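Local atomic coordinates of predicted ATPase of the ABC class (Vibrio vulnificus, PDB entry 5D6A), a protein that probably binds and hydrolyses ATP as a member of the ABC class of ATPases, and is captured here with the ATP analogue AMP-PNP. Residues 85-90 and 131-136; 208-213 and 276-281; 307-312 and 343-348; 512-517 and 549-554. One frame throughout, in Å; residues are numbered along the deposited sequence.

Followed from the N terminus, the four contacts come in series: each closes its own loop before the next opens, and none nests or crosses. Contact 1 spans helix 92-109 and joins the loop before it to the end of strand 131-133 and the turn that follows. Contact 2 joins strand 206-211 of an antiparallel sheet to helix 271-280, and contact 3 joins the short strand 311-312 to helix 339-352; both belong to the P-loop domain, with centres 27 Å apart. Contact 4 fastens helix 506-519 to the loop before helix 556-564 in the C-terminal region. Its nearest atoms come within about 6 Å of contact 1, although the two are far apart in sequence.

Contact 1: 85-90 and 131-136; sequences SWLKEE and VLFTEE
Lys88 and Leu87 reach segment 131-136 in two different ways, one polar and one apolar. The ammonium group of Lys88 donates from NZ to the backbone O of Glu135 at 3.1 Å, lying in the carbonyl plane on a lone pair with a C=O...N angle of 129°. The same nitrogen forms a long salt bridge to Glu135 OE2 at 3.6 Å, so one residue answers the lysine with both its backbone and its carboxylate. A bend in the lysine chain at chi3 (66°) turns its end across to the loop, and Glu135, whose CB points away, folds back at chi2 (-63°) to bring OE2 alongside CE. Beside this polar pair, Leu87 CD1 meets Phe133 CZ at 3.9 Å. The partners belong to a 3-10 turn, 85-89, and to a β-hairpin in which strand 131-133 pairs antiparallel with strand 137-144, residues 134-136 making the turn. Backbone bonds from residue i+3 back to residue i, such as Lys88 N to Ser85 O (3.0 Å), hold the 3-10 turn. Further out, the Trp79 ring meets that of Phe133, and Trp79 NE1 donates to Thr134 O. Phe94 of helix 92-109 packs on Leu87, and Arg99 on Phe133; Arg99 also binds Val131 O through NE.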
loop_
_atom_site.group_PDB
_atom_site.type_symbol
_atom_site.label_atom_id
_atom_site.label_comp_id
_atom_site.label_asym_id
_atom_site.label_seq_id
_atom_site.Cartn_x
_atom_site.Cartn_y
_atom_site.Cartn_z
ATOM N N SER A 85 20.784 -35.776 -15.037
ATOM C CA SER A 85 21.756 -35.975 -13.956
ATOM C C SER A 85 22.947 -35.028 -14.090
ATOM O O SER A 85 23.533 -34.608 -13.091
ATOM C CB SER A 85 22.259 -37.420 -13.944
ATOM O OG SER A 85 21.193 -38.326 -13.736
ATOM N N TRP A 86 23.298 -34.709 -15.333
ATOM C CA TRP A 86 24.411 -33.806 -15.617
ATOM C C TRP A 86 24.273 -32.440 -14.925
ATOM O O TRP A 86 25.280 -31.783 -14.652
ATOM C CB TRP A 86 24.563 -33.624 -17.130
ATOM C CG TRP A 86 23.343 -33.067 -17.788
ATOM C CD1 TRP A 86 22.246 -33.761 -18.208
ATOM C CD2 TRP A 86 23.098 -31.696 -18.106
ATOM N NE1 TRP A 86 21.329 -32.906 -18.766
ATOM C CE2 TRP A 86 21.827 -31.631 -18.716
ATOM C CE3 TRP A 86 23.830 -30.514 -17.938
ATOM C CZ2 TRP A 86 21.270 -30.431 -19.159
ATOM C CZ3 TRP A 86 23.277 -29.324 -18.377
ATOM C CH2 TRP A 86 22.008 -29.290 -18.981
ATOM N N LEU A 87 23.038 -32.024 -14.637
ATOM C CA LEU A 87 22.784 -30.740 -13.957
ATOM C C LEU A 87 23.462 -30.649 -12.590
ATOM O O LEU A 87 23.814 -29.559 -12.143
ATOM C CB LEU A 87 21.279 -30.497 -13.771
ATOM C CG LEU A 87 20.412 -30.237 -15.004
ATOM C CD1 LEU A 87 18.948 -30.158 -14.610
ATOM C CD2 LEU A 87 20.835 -28.959 -15.709
ATOM N N LYS A 88 23.632 -31.794 -11.931
ATOM C CA LYS A 88 24.263 -31.853 -10.607
ATOM C C LYS A 88 25.723 -31.410 -10.641
ATOM O O LYS A 88 26.280 -31.026 -9.614
ATOM C CB LYS A 88 24.165 -33.275 -10.037
ATOM C CG LYS A 88 22.735 -33.753 -9.826
ATOM C CD LYS A 88 22.653 -35.240 -9.520
ATOM C CE LYS A 88 23.278 -35.601 -8.186
ATOM N NZ LYS A 88 23.099 -37.052 -7.900
ATOM N N GLU A 89 26.334 -31.455 -11.822
ATOM C CA GLU A 89 27.731 -31.067 -11.977
ATOM C C GLU A 89 27.889 -29.634 -12.497
ATOM O O GLU A 89 29.000 -29.204 -12.807
ATOM C CB GLU A 89 28.449 -32.057 -12.897
ATOM C CG GLU A 89 28.358 -33.513 -12.442
ATOM C CD GLU A 89 28.981 -33.768 -11.072
ATOM O OE1 GLU A 89 29.757 -32.916 -10.581
ATOM O OE2 GLU A 89 28.704 -34.837 -10.488
ATOM N N GLU A 90 26.776 -28.907 -12.588
ATOM C CA GLU A 90 26.786 -27.509 -13.021
ATOM C C GLU A 90 26.820 -26.619 -11.782
ATOM O O GLU A 90 26.584 -27.088 -10.670
ATOM C CB GLU A 90 25.543 -27.193 -13.859
ATOM C CG GLU A 90 25.460 -27.955 -15.178
ATOM C CD GLU A 90 26.536 -27.543 -16.171
ATOM O OE1 GLU A 90 27.081 -26.427 -16.039
ATOM O OE2 GLU A 90 26.828 -28.332 -17.093
ATOM N N VAL A 131 10.242 -26.082 -7.231
ATOM C CA VAL A 131 11.084 -27.097 -7.860
ATOM C C VAL A 131 12.407 -27.167 -7.090
ATOM O O VAL A 131 13.160 -26.192 -7.048
ATOM C CB VAL A 131 11.359 -26.796 -9.345
ATOM C CG1 VAL A 131 12.287 -27.851 -9.940
ATOM C CG2 VAL A 131 10.057 -26.737 -10.127
ATOM N N LEU A 132 12.682 -28.319 -6.487
ATOM C CA LEU A 132 13.894 -28.517 -5.697
ATOM C C LEU A 132 14.746 -29.677 -6.195
ATOM O O LEU A 132 14.213 -30.680 -6.674
ATOM C CB LEU A 132 13.508 -28.813 -4.246
ATOM C CG LEU A 132 12.776 -27.718 -3.477
ATOM C CD1 LEU A 132 12.254 -28.259 -2.156
ATOM C CD2 LEU A 132 13.689 -26.521 -3.259
ATOM N N PHE A 133 16.068 -29.531 -6.084
ATOM C CA PHE A 133 16.998 -30.609 -6.434
ATOM C C PHE A 133 17.617 -31.170 -5.165
ATOM O O PHE A 133 17.818 -30.455 -4.187
ATOM C CB PHE A 133 18.153 -30.170 -7.353
ATOM C CG PHE A 133 17.742 -29.757 -8.742
ATOM C CD1 PHE A 133 16.678 -30.362 -9.394
ATOM C CD2 PHE A 133 18.511 -28.843 -9.445
ATOM C CE1 PHE A 133 16.336 -29.991 -10.684
ATOM C CE2 PHE A 133 18.182 -28.480 -10.741
ATOM C CZ PHE A 133 17.091 -29.052 -11.360
ATOM N N THR A 134 17.918 -32.463 -5.203
ATOM C CA THR A 134 18.564 -33.160 -4.099
ATOM C C THR A 134 19.549 -34.124 -4.740
ATOM O O THR A 134 19.754 -34.085 -5.952
ATOM C CB THR A 134 17.552 -33.946 -3.240
ATOM O OG1 THR A 134 16.982 -35.010 -4.012
ATOM C CG2 THR A 134 16.444 -33.032 -2.737
ATOM N N GLU A 135 20.166 -34.982 -3.940
ATOM C CA GLU A 135 21.085 -35.973 -4.486
ATOM C C GLU A 135 20.279 -37.116 -5.105
ATOM O O GLU A 135 20.711 -37.729 -6.082
ATOM C CB GLU A 135 22.030 -36.504 -3.402
ATOM C CG GLU A 135 22.956 -35.446 -2.808
ATOM C CD GLU A 135 23.921 -34.855 -3.826
ATOM O OE1 GLU A 135 24.364 -33.702 -3.622
ATOM O OE2 GLU A 135 24.232 -35.534 -4.831
ATOM N N GLU A 136 19.096 -37.373 -4.546
ATOM C CA GLU A 136 18.234 -38.452 -5.021
ATOM C C GLU A 136 17.521 -38.087 -6.321
ATOM O O GLU A 136 17.484 -38.888 -7.253
ATOM C CB GLU A 136 17.183 -38.835 -3.965
ATOM C CG GLU A 136 17.731 -39.311 -2.625
ATOM C CD GLU A 136 18.339 -38.202 -1.784
ATOM O OE1 GLU A 136 18.180 -37.012 -2.136
ATOM O OE2 GLU A 136 18.971 -38.523 -0.753
#

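Contact 2: 208-213 and 276-281; sequences SFVANG and NAIERS
No flat group takes part where Ser208 and Val210 meet Ile278; the one aromatic ring of the strand, Phe209, turns to the other side, where Val241, Leu243 and Val251 receive it. What crosses the contact is branched aliphatic packing around a serine. Ile278 approaches Ser208 with its CG2 methyl, 3.6 Å from OG and 4.1 Å from CB, while its CG1 lies 3.9 Å from the same OG. Two residues along, Val210 CG2 touches Ile278 CG1 more loosely, at 4.4 Å. Ser208 carries OG anti to its backbone N (chi1 -174°), which lays the oxygen against the isoleucine, but the polar needs of this buried hydroxyl are met elsewhere, by Thr296 OG1 and Val295 O. Thr296 OG1 is also hydrogen-bonded to Ile278 O, so this neighbouring threonine joins the strand and the helix that the apolar groups bring together. Helix 271-280 begins within the apparent Walker A motif, whose Lys271 and Ser272 form its first residues. Its last turn lies against strand 206-211, which runs antiparallel between strands 249-257 and 294-296; Ile256 of the former also packs on Ile278, and Ile294 of the latter on Val210.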
loop_
_atom_site.group_PDB
_atom_site.type_symbol
_atom_site.label_atom_id
_atom_site.label_comp_id
_atom_site.label_asym_id
_atom_site.label_seq_id
_atom_site.Cartn_x
_atom_site.Cartn_y
_atom_site.Cartn_z
ATOM N N SER A 208 27.446 -2.157 -8.320
ATOM C CA SER A 208 26.405 -2.455 -9.301
ATOM C C SER A 208 26.971 -2.343 -10.717
ATOM O O SER A 208 27.965 -1.652 -10.946
ATOM C CB SER A 208 25.213 -1.507 -9.130
ATOM O OG SER A 208 24.140 -1.876 -9.981
ATOM N N PHE A 209 26.327 -3.028 -11.658
ATOM C CA PHE A 209 26.757 -3.027 -13.052
ATOM C C PHE A 209 25.567 -3.076 -14.011
ATOM O O PHE A 209 24.791 -4.029 -13.993
ATOM C CB PHE A 209 27.679 -4.218 -13.311
ATOM C CG PHE A 209 28.050 -4.397 -14.755
ATOM C CD1 PHE A 209 29.085 -3.663 -15.318
ATOM C CD2 PHE A 209 27.374 -5.312 -15.550
ATOM C CE1 PHE A 209 29.431 -3.830 -16.648
ATOM C CE2 PHE A 209 27.716 -5.485 -16.880
ATOM C CZ PHE A 209 28.746 -4.744 -17.431
ATOM N N VAL A 210 25.443 -2.046 -14.848
ATOM C CA VAL A 210 24.363 -1.956 -15.831
ATOM C C VAL A 210 24.942 -2.146 -17.228
ATOM O O VAL A 210 25.520 -1.222 -17.803
ATOM C CB VAL A 210 23.638 -0.597 -15.762
ATOM C CG1 VAL A 210 22.497 -0.547 -16.766
ATOM C CG2 VAL A 210 23.112 -0.344 -14.358
ATOM N N ALA A 211 24.779 -3.347 -17.771
ATOM C CA ALA A 211 25.298 -3.676 -19.095
ATOM C C ALA A 211 24.698 -2.803 -20.199
ATOM O O ALA A 211 23.529 -2.419 -20.133
ATOM C CB ALA A 211 25.034 -5.145 -19.398
ATOM N N ASN A 212 25.507 -2.484 -21.206
ATOM C CA ASN A 212 25.024 -1.711 -22.350
ATOM C C ASN A 212 24.047 -2.564 -23.149
ATOM O O ASN A 212 24.292 -3.748 -23.379
ATOM C CB ASN A 212 26.179 -1.251 -23.252
ATOM C CG ASN A 212 26.997 -0.127 -22.639
ATOM O OD1 ASN A 212 26.580 0.511 -21.672
ATOM N ND2 ASN A 212 28.159 0.138 -23.218
ATOM N N GLY A 213 22.941 -1.957 -23.565
ATOM C CA GLY A 213 21.911 -2.663 -24.316
ATOM C C GLY A 213 20.753 -3.083 -23.426
ATOM O O GLY A 213 19.818 -3.744 -23.885
ATOM N N ASN A 276 15.572 2.123 -9.917
ATOM C CA ASN A 276 14.650 0.999 -9.791
ATOM C C ASN A 276 15.253 -0.289 -10.339
ATOM O O ASN A 276 15.089 -1.357 -9.750
ATOM C CB ASN A 276 13.321 1.296 -10.492
ATOM C CG ASN A 276 12.498 2.346 -9.767
ATOM O OD1 ASN A 276 12.694 2.602 -8.577
ATOM N ND2 ASN A 276 11.556 2.948 -10.481
ATOM N N ALA A 277 15.947 -0.180 -11.467
ATOM C CA ALA A 277 16.589 -1.336 -12.078
ATOM C C ALA A 277 17.707 -1.845 -11.175
ATOM O O ALA A 277 17.910 -3.052 -11.043
ATOM C CB ALA A 277 17.136 -0.975 -13.448
ATOM N N ILE A 278 18.423 -0.917 -10.547
ATOM C CA ILE A 278 19.510 -1.271 -9.644
ATOM C C ILE A 278 18.968 -1.959 -8.392
ATOM O O ILE A 278 19.459 -3.024 -8.017
ATOM C CB ILE A 278 20.356 -0.035 -9.260
ATOM C CG1 ILE A 278 21.083 0.508 -10.494
ATOM C CG2 ILE A 278 21.391 -0.388 -8.198
ATOM C CD1 ILE A 278 21.831 1.801 -10.254
ATOM N N GLU A 279 17.948 -1.371 -7.766
ATOM C CA GLU A 279 17.376 -1.939 -6.537
ATOM C C GLU A 279 16.826 -3.339 -6.779
ATOM O O GLU A 279 16.880 -4.187 -5.886
ATOM C CB GLU A 279 16.259 -1.055 -5.957
ATOM C CG GLU A 279 14.900 -1.243 -6.620
ATOM C CD GLU A 279 13.825 -0.332 -6.070
ATOM O OE1 GLU A 279 14.142 0.812 -5.699
ATOM O OE2 GLU A 279 12.650 -0.750 -6.045
ATOM N N ARG A 280 16.291 -3.575 -7.978
ATOM C CA ARG A 280 15.731 -4.886 -8.312
ATOM C C ARG A 280 16.763 -5.875 -8.833
ATOM O O ARG A 280 16.511 -7.076 -8.861
ATOM C CB ARG A 280 14.559 -4.760 -9.286
ATOM C CG ARG A 280 13.354 -4.120 -8.632
ATOM C CD ARG A 280 12.050 -4.546 -9.271
ATOM N NE ARG A 280 10.973 -4.435 -8.290
ATOM C CZ ARG A 280 10.760 -5.315 -7.306
ATOM N NH1 ARG A 280 11.558 -6.372 -7.146
ATOM N NH2 ARG A 280 9.754 -5.130 -6.458
ATOM N N SER A 281 17.928 -5.374 -9.226
ATOM C CA SER A 281 18.996 -6.246 -9.704
ATOM C C SER A 281 19.624 -7.073 -8.578
ATOM O O SER A 281 20.600 -7.784 -8.804
ATOM C CB SER A 281 20.052 -5.440 -10.453
ATOM O OG SER A 281 19.487 -4.890 -11.634
#

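Contact 3: 307-312 and 343-348; sequences EGRCVH and QAAWLQ
Ala345 and Trp346, adjacent on helix 339-352, are the residues that meet Val311 and Arg309. Ala345 points its CB toward segment 307-312. The methyl of Ala345 fits between the two branches of Val311, with CG1 and CG2 each 4.0 Å from Ala345 CB: a single methyl against a forked side chain. Trp346 comes next, and here the partner is the guanidinium of Arg309. Arg309 NH2 stands 4.1 Å from Trp346 N and 4.4 Å from Trp346 CB, an oblique approach that is packing and not a hydrogen bond. The arginine is instead fixed from its own side. Bent at chi3 (-69°), it curls back so that Arg309 NE and NH1 both donate to Cys310 O, each at 2.9 Å and nearly in the guanidinium plane; NH1 meets that oxygen in the carbonyl plane, whereas NE comes from above it. NH1 also forms a salt bridge with Glu349, one turn beyond Ala345, while the Trp346 ring makes a cation-pi contact with Arg565. The side chain of Val311 is about 10 Å from a bound AMP-PNP, and Glu307 packs on Ser272 of the second subunit, a P-loop residue by its sequence pattern. A helix that precedes a core β-strand, here 357-361, with nucleotide and a partner P-loop nearby, is consistent with the signature-helix region of dimeric ABC ATPases.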
loop_
_atom_site.group_PDB
_atom_site.type_symbol
_atom_site.label_atom_id
_atom_site.label_comp_id
_atom_site.label_asym_id
_atom_site.label_seq_id
_atom_site.Cartn_x
_atom_site.Cartn_y
_atom_site.Cartn_z
ATOM N N GLU A 307 5.602 6.098 7.678
ATOM C CA GLU A 307 4.728 6.784 8.592
ATOM C C GLU A 307 4.039 5.714 9.422
ATOM O O GLU A 307 3.542 4.726 8.878
ATOM C CB GLU A 307 3.693 7.594 7.802
ATOM C CG GLU A 307 2.900 8.617 8.609
ATOM C CD GLU A 307 3.723 9.831 9.021
ATOM O OE1 GLU A 307 4.932 9.895 8.695
ATOM O OE2 GLU A 307 3.150 10.735 9.666
ATOM N N GLY A 308 4.055 5.884 10.738
ATOM C CA GLY A 308 3.369 4.965 11.639
ATOM C C GLY A 308 4.043 3.663 12.030
ATOM O O GLY A 308 3.486 2.907 12.824
ATOM N N ARG A 309 5.232 3.383 11.500
ATOM C CA ARG A 309 5.917 2.135 11.848
ATOM C C ARG A 309 6.400 2.130 13.295
ATOM O O ARG A 309 6.545 3.181 13.921
ATOM C CB ARG A 309 7.120 1.866 10.941
ATOM C CG ARG A 309 8.236 2.901 11.030
ATOM C CD ARG A 309 9.573 2.316 10.596
ATOM N NE ARG A 309 10.048 1.320 11.559
ATOM C CZ ARG A 309 11.210 0.670 11.481
ATOM N NH1 ARG A 309 11.532 -0.207 12.422
ATOM N NH2 ARG A 309 12.052 0.890 10.480
ATOM N N CYS A 310 6.650 0.931 13.812
ATOM C CA CYS A 310 7.165 0.765 15.158
ATOM C C CYS A 310 8.678 0.601 15.068
ATOM O O CYS A 310 9.202 0.186 14.034
ATOM C CB CYS A 310 6.540 -0.455 15.830
ATOM S SG CYS A 310 6.888 -2.026 15.002
ATOM N N VAL A 311 9.372 0.955 16.144
ATOM C CA VAL A 311 10.829 0.842 16.221
ATOM C C VAL A 311 11.152 0.294 17.599
ATOM O O VAL A 311 10.620 0.784 18.593
ATOM C CB VAL A 311 11.520 2.205 16.029
ATOM C CG1 VAL A 311 13.032 2.066 16.167
ATOM C CG2 VAL A 311 11.153 2.796 14.675
ATOM N N HIS A 312 12.024 -0.710 17.665
ATOM C CA HIS A 312 12.337 -1.354 18.944
ATOM C C HIS A 312 13.753 -1.140 19.490
ATOM O O HIS A 312 14.736 -1.543 18.872
ATOM C CB HIS A 312 12.085 -2.857 18.838
ATOM C CG HIS A 312 10.671 -3.214 18.502
ATOM N ND1 HIS A 312 9.645 -3.131 19.419
ATOM C CD2 HIS A 312 10.120 -3.695 17.363
ATOM C CE1 HIS A 312 8.519 -3.529 18.853
ATOM N NE2 HIS A 312 8.780 -3.878 17.606
ATOM N N GLN A 343 13.142 6.945 8.975
ATOM C CA GLN A 343 14.185 6.751 7.982
ATOM C C GLN A 343 15.530 6.560 8.677
ATOM O O GLN A 343 16.324 5.715 8.272
ATOM C CB GLN A 343 14.219 7.899 6.971
ATOM C CG GLN A 343 15.089 7.589 5.760
ATOM C CD GLN A 343 14.811 8.492 4.567
ATOM O OE1 GLN A 343 14.219 9.565 4.700
ATOM N NE2 GLN A 343 15.239 8.053 3.387
ATOM N N ALA A 344 15.765 7.335 9.735
ATOM C CA ALA A 344 16.998 7.224 10.516
ATOM C C ALA A 344 17.085 5.824 11.125
ATOM O O ALA A 344 18.141 5.181 11.105
ATOM C CB ALA A 344 17.031 8.281 11.611
ATOM N N ALA A 345 15.960 5.361 11.663
ATOM C CA ALA A 345 15.881 4.036 12.247
ATOM C C ALA A 345 16.189 2.994 11.183
ATOM O O ALA A 345 17.027 2.123 11.396
ATOM C CB ALA A 345 14.504 3.802 12.841
ATOM N N TRP A 346 15.526 3.104 10.032
ATOM C CA TRP A 346 15.728 2.166 8.924
ATOM C C TRP A 346 17.212 2.115 8.581
ATOM O O TRP A 346 17.789 1.042 8.391
ATOM C CB TRP A 346 14.966 2.618 7.671
ATOM C CG TRP A 346 14.738 1.520 6.656
ATOM C CD1 TRP A 346 15.515 0.413 6.442
ATOM C CD2 TRP A 346 13.719 1.486 5.651
ATOM N NE1 TRP A 346 15.000 -0.337 5.415
ATOM C CE2 TRP A 346 13.905 0.305 4.903
ATOM C CE3 TRP A 346 12.650 2.322 5.331
ATOM C CZ2 TRP A 346 13.064 -0.056 3.854
ATOM C CZ3 TRP A 346 11.818 1.963 4.287
ATOM C CH2 TRP A 346 12.030 0.786 3.561
ATOM N N LEU A 347 17.821 3.294 8.496
ATOM C CA LEU A 347 19.234 3.404 8.162
ATOM C C LEU A 347 20.080 2.593 9.136
ATOM O O LEU A 347 20.830 1.706 8.724
ATOM C CB LEU A 347 19.665 4.876 8.149
ATOM C CG LEU A 347 21.135 5.187 7.850
ATOM C CD1 LEU A 347 21.607 4.507 6.581
ATOM C CD2 LEU A 347 21.336 6.689 7.748
ATOM N N GLN A 348 19.933 2.882 10.424
ATOM C CA GLN A 348 20.689 2.184 11.457
ATOM C C GLN A 348 20.448 0.675 11.406
ATOM O O GLN A 348 21.386 -0.111 11.537
ATOM C CB GLN A 348 20.317 2.715 12.840
ATOM C CG GLN A 348 21.194 2.169 13.955
ATOM C CD GLN A 348 22.651 2.573 13.802
ATOM O OE1 GLN A 348 22.963 3.696 13.396
ATOM N NE2 GLN A 348 23.552 1.662 14.143
#

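Contact 4: 512-517 and 549-554; sequences IGWVWY and GDLAKP
Two apolar pairs, Ile512 with Pro554 and Trp514 with Leu551, are set against each other in contrasting ways. Ile512 and Pro554 slide past one another in opposite directions: CG1 of the isoleucine runs alongside the proline ring, 3.8 Å from CB and 4.1 Å from CG. Trp514 and Leu551, by contrast, meet at about a right angle. Leu551 CD2 lies 3.9 Å from Trp514 CD1, on the pyrrole part of the indole. CG of Trp514 lies anti to the carbonyl carbon (chi1 -71°), which swings the indole out beside the helix toward the loop. Trp514 CZ3 lies 3.7 Å above the Tyr517 ring, over its centre, while Tyr517 CD2 lies in plane at the edge of the indole. No hydrogen bond crosses between the segments; the loop has polar ties elsewhere: Asp550 makes salt bridges to Arg72 and Arg143, and the backbones of Leu551 and Lys553 pair with Thr129 and Asp127. Segment 549-554 is placed between helix 506-519 and the N-terminal region, just ahead of helix 556-564, whose Ala562 also packs on Ile512, as does Leu488 of strand 487-490.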
loop_
_atom_site.group_PDB
_atom_site.type_symbol
_atom_site.label_atom_id
_atom_site.label_comp_id
_atom_site.label_asym_id
_atom_site.label_seq_id
_atom_site.Cartn_x
_atom_site.Cartn_y
_atom_site.Cartn_z
ATOM N N ILE A 512 9.662 -15.766 5.101
ATOM C CA ILE A 512 10.055 -14.916 6.225
ATOM C C ILE A 512 9.311 -15.375 7.478
ATOM O O ILE A 512 9.899 -15.493 8.554
ATOM C CB ILE A 512 9.783 -13.418 5.940
ATOM C CG1 ILE A 512 10.784 -12.887 4.903
ATOM C CG2 ILE A 512 9.921 -12.590 7.213
ATOM C CD1 ILE A 512 10.489 -11.488 4.401
ATOM N N GLY A 513 8.020 -15.650 7.330
ATOM C CA GLY A 513 7.211 -16.112 8.448
ATOM C C GLY A 513 7.676 -17.460 8.969
ATOM O O GLY A 513 7.655 -17.706 10.179
ATOM N N TRP A 514 8.102 -18.342 8.066
ATOM C CA TRP A 514 8.569 -19.663 8.491
ATOM C C TRP A 514 9.984 -19.637 9.086
ATOM O O TRP A 514 10.399 -20.593 9.738
ATOM C CB TRP A 514 8.393 -20.701 7.383
ATOM C CG TRP A 514 6.941 -21.007 7.191
ATOM C CD1 TRP A 514 6.129 -20.566 6.188
ATOM C CD2 TRP A 514 6.107 -21.760 8.080
ATOM N NE1 TRP A 514 4.850 -21.025 6.376
ATOM C CE2 TRP A 514 4.807 -21.762 7.530
ATOM C CE3 TRP A 514 6.336 -22.450 9.278
ATOM C CZ2 TRP A 514 3.737 -22.428 8.136
ATOM C CZ3 TRP A 514 5.273 -23.112 9.881
ATOM C CH2 TRP A 514 3.989 -23.095 9.309
ATOM N N VAL A 515 10.710 -18.541 8.873
ATOM C CA VAL A 515 12.021 -18.374 9.492
ATOM C C VAL A 515 11.759 -17.974 10.935
ATOM O O VAL A 515 12.403 -18.471 11.854
ATOM C CB VAL A 515 12.879 -17.307 8.789
ATOM C CG1 VAL A 515 14.093 -16.943 9.633
ATOM C CG2 VAL A 515 13.303 -17.795 7.412
ATOM N N TRP A 516 10.796 -17.073 11.117
ATOM C CA TRP A 516 10.374 -16.621 12.446
ATOM C C TRP A 516 9.958 -17.835 13.268
ATOM O O TRP A 516 10.329 -17.965 14.433
ATOM C CB TRP A 516 9.185 -15.666 12.308
ATOM C CG TRP A 516 9.516 -14.316 11.721
ATOM C CD1 TRP A 516 10.644 -13.962 11.034
ATOM C CD2 TRP A 516 8.641 -13.190 11.651
ATOM N NE1 TRP A 516 10.556 -12.658 10.614
ATOM C CE2 TRP A 516 9.330 -12.164 10.969
ATOM C CE3 TRP A 516 7.351 -12.937 12.125
ATOM C CZ2 TRP A 516 8.773 -10.908 10.749
ATOM C CZ3 TRP A 516 6.797 -11.688 11.905
ATOM C CH2 TRP A 516 7.509 -10.687 11.223
ATOM N N TYR A 517 9.196 -18.725 12.635
ATOM C CA TYR A 517 8.724 -19.952 13.275
ATOM C C TYR A 517 9.892 -20.758 13.834
ATOM O O TYR A 517 9.774 -21.370 14.891
ATOM C CB TYR A 517 7.917 -20.797 12.278
ATOM C CG TYR A 517 7.368 -22.092 12.850
ATOM C CD1 TYR A 517 6.175 -22.109 13.568
ATOM C CD2 TYR A 517 8.037 -23.300 12.663
ATOM C CE1 TYR A 517 5.668 -23.287 14.091
ATOM C CE2 TYR A 517 7.539 -24.485 13.181
ATOM C CZ TYR A 517 6.354 -24.475 13.896
ATOM O OH TYR A 517 5.857 -25.649 14.416
ATOM N N GLY A 549 4.914 -25.529 -1.475
ATOM C CA GLY A 549 5.457 -25.228 -2.798
ATOM C C GLY A 549 5.524 -23.742 -3.108
ATOM O O GLY A 549 6.024 -23.348 -4.162
ATOM N N ASP A 550 5.027 -22.915 -2.188
ATOM C CA ASP A 550 5.021 -21.461 -2.378
ATOM C C ASP A 550 5.936 -20.745 -1.377
ATOM O O ASP A 550 5.496 -19.890 -0.601
ATOM C CB ASP A 550 3.582 -20.910 -2.334
ATOM C CG ASP A 550 2.797 -21.376 -1.113
ATOM O OD1 ASP A 550 3.280 -22.267 -0.384
ATOM O OD2 ASP A 550 1.679 -20.859 -0.892
ATOM N N LEU A 551 7.215 -21.113 -1.419
ATOM C CA LEU A 551 8.248 -20.523 -0.572
ATOM C C LEU A 551 9.487 -20.200 -1.414
ATOM O O LEU A 551 9.869 -20.975 -2.297
ATOM C CB LEU A 551 8.635 -21.487 0.550
ATOM C CG LEU A 551 7.566 -21.870 1.577
ATOM C CD1 LEU A 551 8.078 -22.985 2.476
ATOM C CD2 LEU A 551 7.143 -20.664 2.403
ATOM N N ALA A 552 10.104 -19.050 -1.136
ATOM C CA ALA A 552 11.311 -18.604 -1.839
ATOM C C ALA A 552 12.308 -18.062 -0.821
ATOM O O ALA A 552 11.921 -17.315 0.081
ATOM C CB ALA A 552 10.960 -17.533 -2.855
ATOM N N LYS A 553 13.584 -18.430 -0.959
ATOM C CA LYS A 553 14.601 -17.977 -0.010
ATOM C C LYS A 553 14.637 -16.460 0.093
ATOM O O LYS A 553 14.887 -15.776 -0.901
ATOM C CB LYS A 553 16.004 -18.482 -0.367
ATOM C CG LYS A 553 17.072 -17.931 0.582
ATOM C CD LYS A 553 18.495 -18.344 0.242
ATOM C CE LYS A 553 18.719 -19.825 0.464
ATOM N NZ LYS A 553 20.155 -20.202 0.333
ATOM N N PRO A 554 14.389 -15.929 1.301
ATOM C CA PRO A 554 14.435 -14.497 1.519
ATOM C C PRO A 554 15.817 -14.070 1.984
ATOM O O PRO A 554 16.583 -14.902 2.470
ATOM C CB PRO A 554 13.437 -14.304 2.652
ATOM C CG PRO A 554 13.596 -15.539 3.475
ATOM C CD PRO A 554 13.993 -16.644 2.529
#